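PDB 2X8X: Tlr1789 protein from Thermosynechococcus elongatus, which is an Omp85-family protein that probably takes part in inserting or transporting proteins at the cyanobacterial outer membrane, this chain being its N-terminal domain of three POTRA modules. Local coordinates for residues 27-32 against 41-46; 159-164 against 169-174; 214-219 against 223-228. One frame throughout, in Å; residues are numbered along the deposited sequence.

The three contacts lie in series along an elongated chain of POTRA modules. Interaction 1 (27-32 with 41-46) belongs to the first module, where a loop meets helix 37-48; interactions 2 (159-164 with 169-174) and 3 (214-219 with 223-228) both belong to the third. The centre of interaction 1 is about 69 Å from that of interaction 2 and about 52 Å from that of interaction 3, on the other side of the chain's centre, and it touches neither. Interactions 2 and 3, with centres about 18 Å apart, share one sheet: Arg160 of strand 154-161 bonds through its backbone to Leu228 of strand 224-232, and its guanidinium forms a salt bridge with Glu216 of strand 208-217.

Interaction 1: 27-32 against 41-46; sequences ISTRPG and QQDTNA
Asp43 reaches from helix 37-48 to Ile27, Ser28 and Thr29 in the loop after helix 17-26, and its carboxylate takes hydrogen bonds at both oxygens. Asp43 OD1 accepts from Ser28 N at 2.8 Å in a nearly straight bond (168°) that arrives from above the carboxylate plane. Ser28 OG also donates to Asp43 OD1, at 3.1 Å on the syn lone pair. Thr29 serves the other oxygen: its backbone N lies 3.3 Å from Asp43 OD2, a more bent approach on the syn side, tilted out of the plane. The Ser28 amide and hydroxyl and the Thr29 amide thus restrain the carboxylate's rotation and would be expected to stabilise its negative charge. With Ser28 OG lying between its own backbone N and carbonyl carbon (chi1 58°), hydroxyl and amide of one residue converge on OD1. Behind these polar groups, Ile27 CG2 packs 3.9 Å from Asp43 CB. Ile27 is where the chain leaves helical geometry, so the aspartate ties the exit of one helix of the first POTRA module to the flank of the next. Phe71 of strand 66-75 touches both Ile27 and Asp43, while Thr29 rests on Ile7 of strand 5-13 and Leu40 of helix 37-48.

Interaction 2: 159-164 against 169-174; sequences YRFLNK and TKQRTR
Phe161 and Gln171 form the close-packed part of this contact, the glutamine side chain lying over one face of the phenyl ring. Gln171 CG makes a CH-pi contact 4.0 Å from the Phe161 ring centroid, 18° off the normal and shifted toward the rim. Its amide plane continues over the ring at 29° to it, a stacked but not quite parallel arrangement. Gln171 CG is anti to the backbone N (chi1 165°) and the chain is extended beyond it, which carries the flat end out across the phenyl face. Thr173 CG2 adds an oblique methyl contact, 3.7 Å from Phe161 CE2. Ile178 of helix 175-179 and Glu232 of strand 224-232 also touch the phenylalanine, which is buried, on strand 154-161.

Toward Asn163 the contact is looser and wetter. Thr169 N donates to Phe161 O at 3.1 Å, from well above the carbonyl plane, and Thr169 CG2 rests 3.6 Å from Asn163 N. Beyond them a water bridges Asn163 ND2 at 2.7 Å and Thr169 OG1 at 3.0 Å. Asn163 OD1 turns to the backbone N of Glu167. The chemistry implies that the loop leading to helix 175-179 in the third POTRA module is held to its strand by one direct hydrogen bond, CH-pi and amide stacking and a methyl contact, while Glu232 binds the amides of Arg172 and Thr173 and water completes the margin.

Interaction 3: 214-219 against 223-228; sequences ALEPGQ and RVNLIL. Unlike the reference sequence in segment 223-228: Arg223 (reference Lys).
Ala214 and Ile227 exchange a pair of backbone hydrogen bonds: Ala214 N to Ile227 O at 2.8 Å, and Ile227 N to Ala214 O at 2.7 Å, the latter nearly along the C=O axis. Two residues on, Glu216 and Asn225 repeat the pattern. Glu216 N donates to Asn225 O in the carbonyl plane, and Asn225 N returns a bond to Glu216 O at 2.7 Å; both are nearly straight at 171°. Asn225 O also receives a CA-H...O contact from Leu215, and Glu216 O one from Val224. At the turn end Gly218 N donates to Arg223 O at 2.7 Å, from well above the carbonyl plane. Arg223 differs from the reference sequence, but the bond uses its backbone oxygen alone.

This is the antiparallel beta hairpin of strands 208-217 and 224-232 in the third POTRA module; strand 154-161 runs parallel to 224-232 on its other edge, where backbone hydrogen bonds join Gln156 and Thr158 to Leu226.

On the face carrying Ala214, Glu216, Asn225 and Ile227, a water donates to Glu216 OE1 at 2.6 Å and accepts from Asn225 ND2 at 3.0 Å. OE1 also forms a salt bridge with Arg160, and Asn225 OD1 is taken by Thr158 OG1. Glu216 CG lies beside its backbone N, opposite the carbonyl carbon (chi1 -63°), and the extended chain runs alongside Ile227, with Glu216 CG 4.0 Å from Ile227 CG1, to bring the carboxylate to the water. On the reverse face Leu215 CD2 presses on Leu226 CD1 at 3.4 Å, tighter than usual van der Waals contact, and Leu190 touches Leu215 from a loop.

Interaction 1: 27-32 against 41-46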
# COMPACT_ATOMS: atom_id res chain seq x y z
N ILE A 27 23.42 -5.62 -16.32
CA ILE A 27 23.26 -5.74 -17.78
C ILE A 27 24.18 -6.86 -18.30
O ILE A 27 25.14 -7.24 -17.62
CB ILE A 27 23.58 -4.42 -18.53
CG1 ILE A 27 25.09 -4.12 -18.43
CG2 ILE A 27 22.58 -3.28 -18.05
CD1 ILE A 27 25.57 -2.70 -18.84
N SER A 28 23.88 -7.39 -19.48
CA SER A 28 24.77 -8.39 -20.01
C SER A 28 25.63 -7.80 -21.11
O SER A 28 26.60 -8.42 -21.49
CB SER A 28 23.99 -9.63 -20.49
OG SER A 28 23.04 -9.21 -21.49
N THR A 29 25.26 -6.64 -21.65
CA THR A 29 26.00 -6.04 -22.76
C THR A 29 27.31 -5.44 -22.24
O THR A 29 27.33 -4.60 -21.30
CB THR A 29 25.14 -5.02 -23.57
OG1 THR A 29 23.89 -5.63 -23.97
CG2 THR A 29 25.91 -4.60 -24.82
N ARG A 30 28.40 -5.92 -22.83
CA ARG A 30 29.79 -5.54 -22.54
C ARG A 30 30.48 -5.07 -23.83
O ARG A 30 30.04 -5.40 -24.92
CB ARG A 30 30.61 -6.74 -21.99
CG ARG A 30 30.01 -7.57 -20.81
CD ARG A 30 30.07 -6.82 -19.48
NE ARG A 30 29.20 -7.41 -18.44
CZ ARG A 30 28.52 -6.72 -17.52
NH1 ARG A 30 28.57 -5.36 -17.49
NH2 ARG A 30 27.75 -7.38 -16.62
N PRO A 31 31.58 -4.30 -23.68
CA PRO A 31 32.50 -4.05 -24.81
C PRO A 31 33.03 -5.40 -25.25
O PRO A 31 33.46 -6.20 -24.40
CB PRO A 31 33.63 -3.20 -24.19
CG PRO A 31 33.07 -2.71 -22.83
CD PRO A 31 32.13 -3.78 -22.40
N GLY A 32 32.95 -5.67 -26.54
CA GLY A 32 33.45 -6.93 -27.11
C GLY A 32 32.37 -7.97 -27.34
O GLY A 32 32.65 -9.03 -27.92
N GLN A 41 16.88 -4.34 -25.01
CA GLN A 41 15.56 -4.25 -24.34
C GLN A 41 15.54 -5.05 -23.00
O GLN A 41 15.18 -4.49 -21.99
CB GLN A 41 14.41 -4.66 -25.32
CG GLN A 41 12.97 -4.54 -24.74
CD GLN A 41 12.68 -3.15 -24.11
OE1 GLN A 41 13.01 -2.11 -24.70
NE2 GLN A 41 12.08 -3.13 -22.90
N GLN A 42 15.98 -6.31 -22.98
CA GLN A 42 16.14 -7.07 -21.73
C GLN A 42 17.07 -6.42 -20.75
O GLN A 42 16.77 -6.47 -19.56
CB GLN A 42 16.63 -8.51 -21.96
CG GLN A 42 15.67 -9.39 -22.80
CD GLN A 42 16.36 -10.60 -23.60
OE1 GLN A 42 17.58 -10.85 -23.51
NE2 GLN A 42 15.54 -11.32 -24.36
N ASP A 43 18.20 -5.84 -21.21
CA ASP A 43 19.08 -5.03 -20.30
C ASP A 43 18.36 -3.83 -19.64
O ASP A 43 18.57 -3.57 -18.44
CB ASP A 43 20.38 -4.53 -20.98
CG ASP A 43 21.41 -5.66 -21.26
OD1 ASP A 43 21.42 -6.76 -20.60
OD2 ASP A 43 22.23 -5.45 -22.18
N THR A 44 17.55 -3.11 -20.40
CA THR A 44 16.82 -2.00 -19.78
C THR A 44 15.74 -2.54 -18.79
O THR A 44 15.50 -1.94 -17.74
CB THR A 44 16.09 -1.02 -20.80
OG1 THR A 44 14.93 -1.64 -21.36
CG2 THR A 44 17.02 -0.46 -21.88
N ASN A 45 15.12 -3.67 -19.14
CA ASN A 45 14.22 -4.34 -18.16
C ASN A 45 14.95 -4.69 -16.87
O ASN A 45 14.45 -4.45 -15.78
CB ASN A 45 13.68 -5.65 -18.70
CG ASN A 45 12.78 -5.50 -19.86
OD1 ASN A 45 12.52 -6.49 -20.56
ND2 ASN A 45 12.28 -4.31 -20.09
N ALA A 46 16.12 -5.31 -16.97
CA ALA A 46 16.91 -5.66 -15.75
C ALA A 46 17.31 -4.49 -14.90
O ALA A 46 17.30 -4.57 -13.67
CB ALA A 46 18.18 -6.50 -16.13

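Interaction 2: 159-164 against 169-174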
# COMPACT_ATOMS: atom_id res chain seq x y z
N TYR A 159 -28.63 -0.36 13.32
CA TYR A 159 -29.28 -1.59 13.78
C TYR A 159 -30.39 -2.03 12.82
O TYR A 159 -31.24 -1.24 12.45
CB TYR A 159 -29.90 -1.45 15.20
CG TYR A 159 -29.00 -0.82 16.22
CD1 TYR A 159 -27.62 -1.10 16.24
CD2 TYR A 159 -29.53 0.09 17.15
CE1 TYR A 159 -26.78 -0.45 17.14
CE2 TYR A 159 -28.71 0.72 18.07
CZ TYR A 159 -27.34 0.45 18.06
OH TYR A 159 -26.53 1.06 18.98
N ARG A 160 -30.39 -3.30 12.41
CA ARG A 160 -31.53 -3.78 11.62
C ARG A 160 -32.16 -4.98 12.37
O ARG A 160 -31.48 -6.01 12.62
CB ARG A 160 -31.05 -4.19 10.22
CG ARG A 160 -30.43 -3.07 9.42
CD ARG A 160 -30.04 -3.58 8.05
NE ARG A 160 -29.52 -2.41 7.33
CZ ARG A 160 -28.68 -2.46 6.31
NH1 ARG A 160 -28.28 -3.62 5.84
NH2 ARG A 160 -28.24 -1.34 5.78
N PHE A 161 -33.40 -4.82 12.80
CA PHE A 161 -34.09 -5.89 13.50
C PHE A 161 -34.79 -6.86 12.55
O PHE A 161 -35.43 -6.45 11.59
CB PHE A 161 -34.99 -5.30 14.59
CG PHE A 161 -34.19 -4.53 15.65
CD1 PHE A 161 -33.79 -3.22 15.43
CD2 PHE A 161 -33.82 -5.15 16.85
CE1 PHE A 161 -33.03 -2.49 16.39
CE2 PHE A 161 -33.07 -4.44 17.85
CZ PHE A 161 -32.67 -3.13 17.60
N LEU A 162 -34.66 -8.16 12.80
CA LEU A 162 -35.13 -9.15 11.83
C LEU A 162 -35.85 -10.24 12.54
O LEU A 162 -35.44 -10.58 13.66
CB LEU A 162 -33.95 -9.78 11.08
CG LEU A 162 -32.88 -8.89 10.45
CD1 LEU A 162 -31.72 -9.77 9.93
CD2 LEU A 162 -33.38 -7.93 9.33
N ASN A 163 -36.93 -10.79 11.95
CA ASN A 163 -37.68 -11.90 12.58
C ASN A 163 -36.91 -13.18 12.31
O ASN A 163 -35.85 -13.14 11.68
CB ASN A 163 -39.11 -12.01 12.01
CG ASN A 163 -39.15 -12.24 10.48
OD1 ASN A 163 -38.15 -12.62 9.82
ND2 ASN A 163 -40.32 -11.97 9.89
N LYS A 164 -37.44 -14.33 12.74
CA LYS A 164 -36.76 -15.62 12.41
C LYS A 164 -36.43 -15.81 10.90
O LYS A 164 -35.27 -16.16 10.55
CB LYS A 164 -37.51 -16.86 12.97
CG LYS A 164 -36.57 -18.13 13.15
CD LYS A 164 -35.55 -18.28 11.96
CE LYS A 164 -34.44 -19.33 12.13
NZ LYS A 164 -34.98 -20.72 12.06
N THR A 169 -38.44 -6.62 11.09
CA THR A 169 -39.49 -6.77 12.13
C THR A 169 -39.45 -5.60 13.10
O THR A 169 -38.44 -4.91 13.15
CB THR A 169 -39.41 -8.13 12.84
OG1 THR A 169 -40.68 -8.42 13.42
CG2 THR A 169 -38.38 -8.13 13.94
N LYS A 170 -40.54 -5.33 13.81
CA LYS A 170 -40.57 -4.15 14.71
C LYS A 170 -39.56 -4.37 15.83
O LYS A 170 -39.50 -5.43 16.45
CB LYS A 170 -41.97 -3.83 15.31
CG LYS A 170 -42.01 -2.60 16.35
CD LYS A 170 -43.49 -2.24 16.87
CE LYS A 170 -44.36 -1.67 15.70
NZ LYS A 170 -45.86 -1.30 15.90
N GLN A 171 -38.74 -3.35 16.05
CA GLN A 171 -37.77 -3.25 17.17
C GLN A 171 -38.49 -3.19 18.52
O GLN A 171 -39.43 -2.40 18.66
CB GLN A 171 -37.01 -1.95 16.98
CG GLN A 171 -36.22 -1.46 18.18
CD GLN A 171 -35.17 -0.40 17.76
OE1 GLN A 171 -34.39 0.09 18.59
NE2 GLN A 171 -35.14 -0.08 16.47
N ARG A 172 -38.07 -3.98 19.51
CA ARG A 172 -38.60 -3.86 20.89
C ARG A 172 -37.62 -3.14 21.86
O ARG A 172 -38.03 -2.20 22.57
CB ARG A 172 -39.13 -5.20 21.48
CG ARG A 172 -40.23 -5.89 20.57
CD ARG A 172 -41.04 -7.13 21.17
NE ARG A 172 -40.17 -8.12 21.82
CZ ARG A 172 -39.44 -9.06 21.19
NH1 ARG A 172 -39.45 -9.22 19.86
NH2 ARG A 172 -38.67 -9.84 21.93
N THR A 173 -36.34 -3.53 21.85
CA THR A 173 -35.35 -2.93 22.78
C THR A 173 -34.99 -1.48 22.36
O THR A 173 -34.87 -1.18 21.17
CB THR A 173 -34.04 -3.80 22.87
OG1 THR A 173 -33.12 -3.21 23.81
CG2 THR A 173 -33.33 -3.81 21.51
N ARG A 174 -34.77 -0.59 23.31
CA ARG A 174 -34.33 0.78 22.97
C ARG A 174 -32.88 0.83 22.49
O ARG A 174 -32.05 0.02 22.93
CB ARG A 174 -34.51 1.70 24.17
CG ARG A 174 -35.83 1.45 24.91
CD ARG A 174 -36.97 2.15 24.26
NE ARG A 174 -37.43 3.22 25.14
CZ ARG A 174 -36.91 4.45 25.18
NH1 ARG A 174 -35.92 4.82 24.36
NH2 ARG A 174 -37.40 5.34 26.03
O HOH W 1 -41.78 -10.18 11.31

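Interaction 3: 214-219 against 223-228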
# COMPACT_ATOMS: atom_id res chain seq x y z
N ALA A 214 -22.31 -6.82 9.73
CA ALA A 214 -22.02 -6.74 8.30
C ALA A 214 -21.49 -5.34 8.05
O ALA A 214 -21.89 -4.42 8.77
CB ALA A 214 -23.27 -6.99 7.51
N LEU A 215 -20.66 -5.15 7.02
CA LEU A 215 -20.10 -3.83 6.67
C LEU A 215 -20.61 -3.35 5.33
O LEU A 215 -20.65 -4.11 4.39
CB LEU A 215 -18.57 -3.91 6.64
CG LEU A 215 -17.93 -4.39 7.97
CD1 LEU A 215 -16.41 -4.61 7.85
CD2 LEU A 215 -18.21 -3.39 9.08
N GLU A 216 -21.01 -2.09 5.22
CA GLU A 216 -21.29 -1.50 3.92
C GLU A 216 -20.42 -0.25 3.73
O GLU A 216 -20.08 0.42 4.72
CB GLU A 216 -22.78 -1.18 3.83
CG GLU A 216 -23.59 -2.51 3.93
CD GLU A 216 -25.11 -2.38 3.75
OE1 GLU A 216 -25.71 -1.28 3.91
OE2 GLU A 216 -25.71 -3.45 3.49
N PRO A 217 -20.09 0.09 2.47
CA PRO A 217 -19.20 1.26 2.27
C PRO A 217 -19.92 2.55 2.72
O PRO A 217 -21.11 2.71 2.42
CB PRO A 217 -18.95 1.29 0.73
CG PRO A 217 -19.73 0.10 0.13
CD PRO A 217 -20.67 -0.44 1.20
N GLY A 218 -19.25 3.42 3.48
CA GLY A 218 -19.85 4.74 3.80
C GLY A 218 -20.15 5.66 2.59
O GLY A 218 -19.92 5.35 1.40
N GLN A 219 -20.65 6.84 2.91
CA GLN A 219 -20.69 7.96 1.93
C GLN A 219 -19.31 8.36 1.36
O GLN A 219 -19.12 8.47 0.12
CB GLN A 219 -21.34 9.13 2.64
CG GLN A 219 -22.75 8.75 2.97
CD GLN A 219 -23.61 8.63 1.67
OE1 GLN A 219 -23.26 9.18 0.60
NE2 GLN A 219 -24.75 7.96 1.79
N ARG A 223 -14.63 4.70 4.06
CA ARG A 223 -15.15 4.49 5.41
C ARG A 223 -16.26 3.44 5.46
O ARG A 223 -16.71 2.97 4.39
CB ARG A 223 -15.62 5.81 5.95
CG ARG A 223 -14.46 6.78 6.00
CD ARG A 223 -14.82 8.01 6.74
NE ARG A 223 -13.60 8.61 7.25
CZ ARG A 223 -13.52 9.76 7.92
NH1 ARG A 223 -14.61 10.49 8.17
NH2 ARG A 223 -12.33 10.18 8.35
N VAL A 224 -16.71 3.06 6.68
CA VAL A 224 -17.77 2.02 6.73
C VAL A 224 -18.98 2.37 7.54
O VAL A 224 -18.91 3.13 8.53
CB VAL A 224 -17.26 0.62 7.27
CG1 VAL A 224 -16.51 -0.09 6.17
CG2 VAL A 224 -16.44 0.83 8.45
N ASN A 225 -20.09 1.80 7.08
CA ASN A 225 -21.34 1.73 7.81
C ASN A 225 -21.39 0.34 8.50
O ASN A 225 -21.43 -0.73 7.83
CB ASN A 225 -22.52 2.04 6.83
CG ASN A 225 -23.96 1.98 7.52
OD1 ASN A 225 -24.08 1.95 8.78
ND2 ASN A 225 -25.04 1.97 6.68
N LEU A 226 -21.30 0.32 9.83
CA LEU A 226 -21.34 -0.97 10.55
C LEU A 226 -22.83 -1.39 10.78
O LEU A 226 -23.60 -0.67 11.47
CB LEU A 226 -20.58 -0.95 11.88
CG LEU A 226 -20.75 -2.30 12.59
CD1 LEU A 226 -19.60 -3.13 12.17
CD2 LEU A 226 -20.77 -2.26 14.09
N ILE A 227 -23.20 -2.56 10.27
CA ILE A 227 -24.61 -2.99 10.35
C ILE A 227 -24.62 -4.09 11.38
O ILE A 227 -23.80 -5.02 11.30
CB ILE A 227 -25.13 -3.64 9.04
CG1 ILE A 227 -24.79 -2.83 7.76
CG2 ILE A 227 -26.62 -3.96 9.15
CD1 ILE A 227 -25.25 -1.43 7.74
N LEU A 228 -25.52 -3.98 12.36
CA LEU A 228 -25.81 -5.09 13.28
C LEU A 228 -27.18 -5.67 12.88
O LEU A 228 -28.18 -4.97 12.93
CB LEU A 228 -25.85 -4.60 14.71
CG LEU A 228 -24.61 -4.05 15.43
CD1 LEU A 228 -24.89 -3.98 16.93
CD2 LEU A 228 -23.38 -4.92 15.08
O HOH W 2 -25.15 1.23 3.78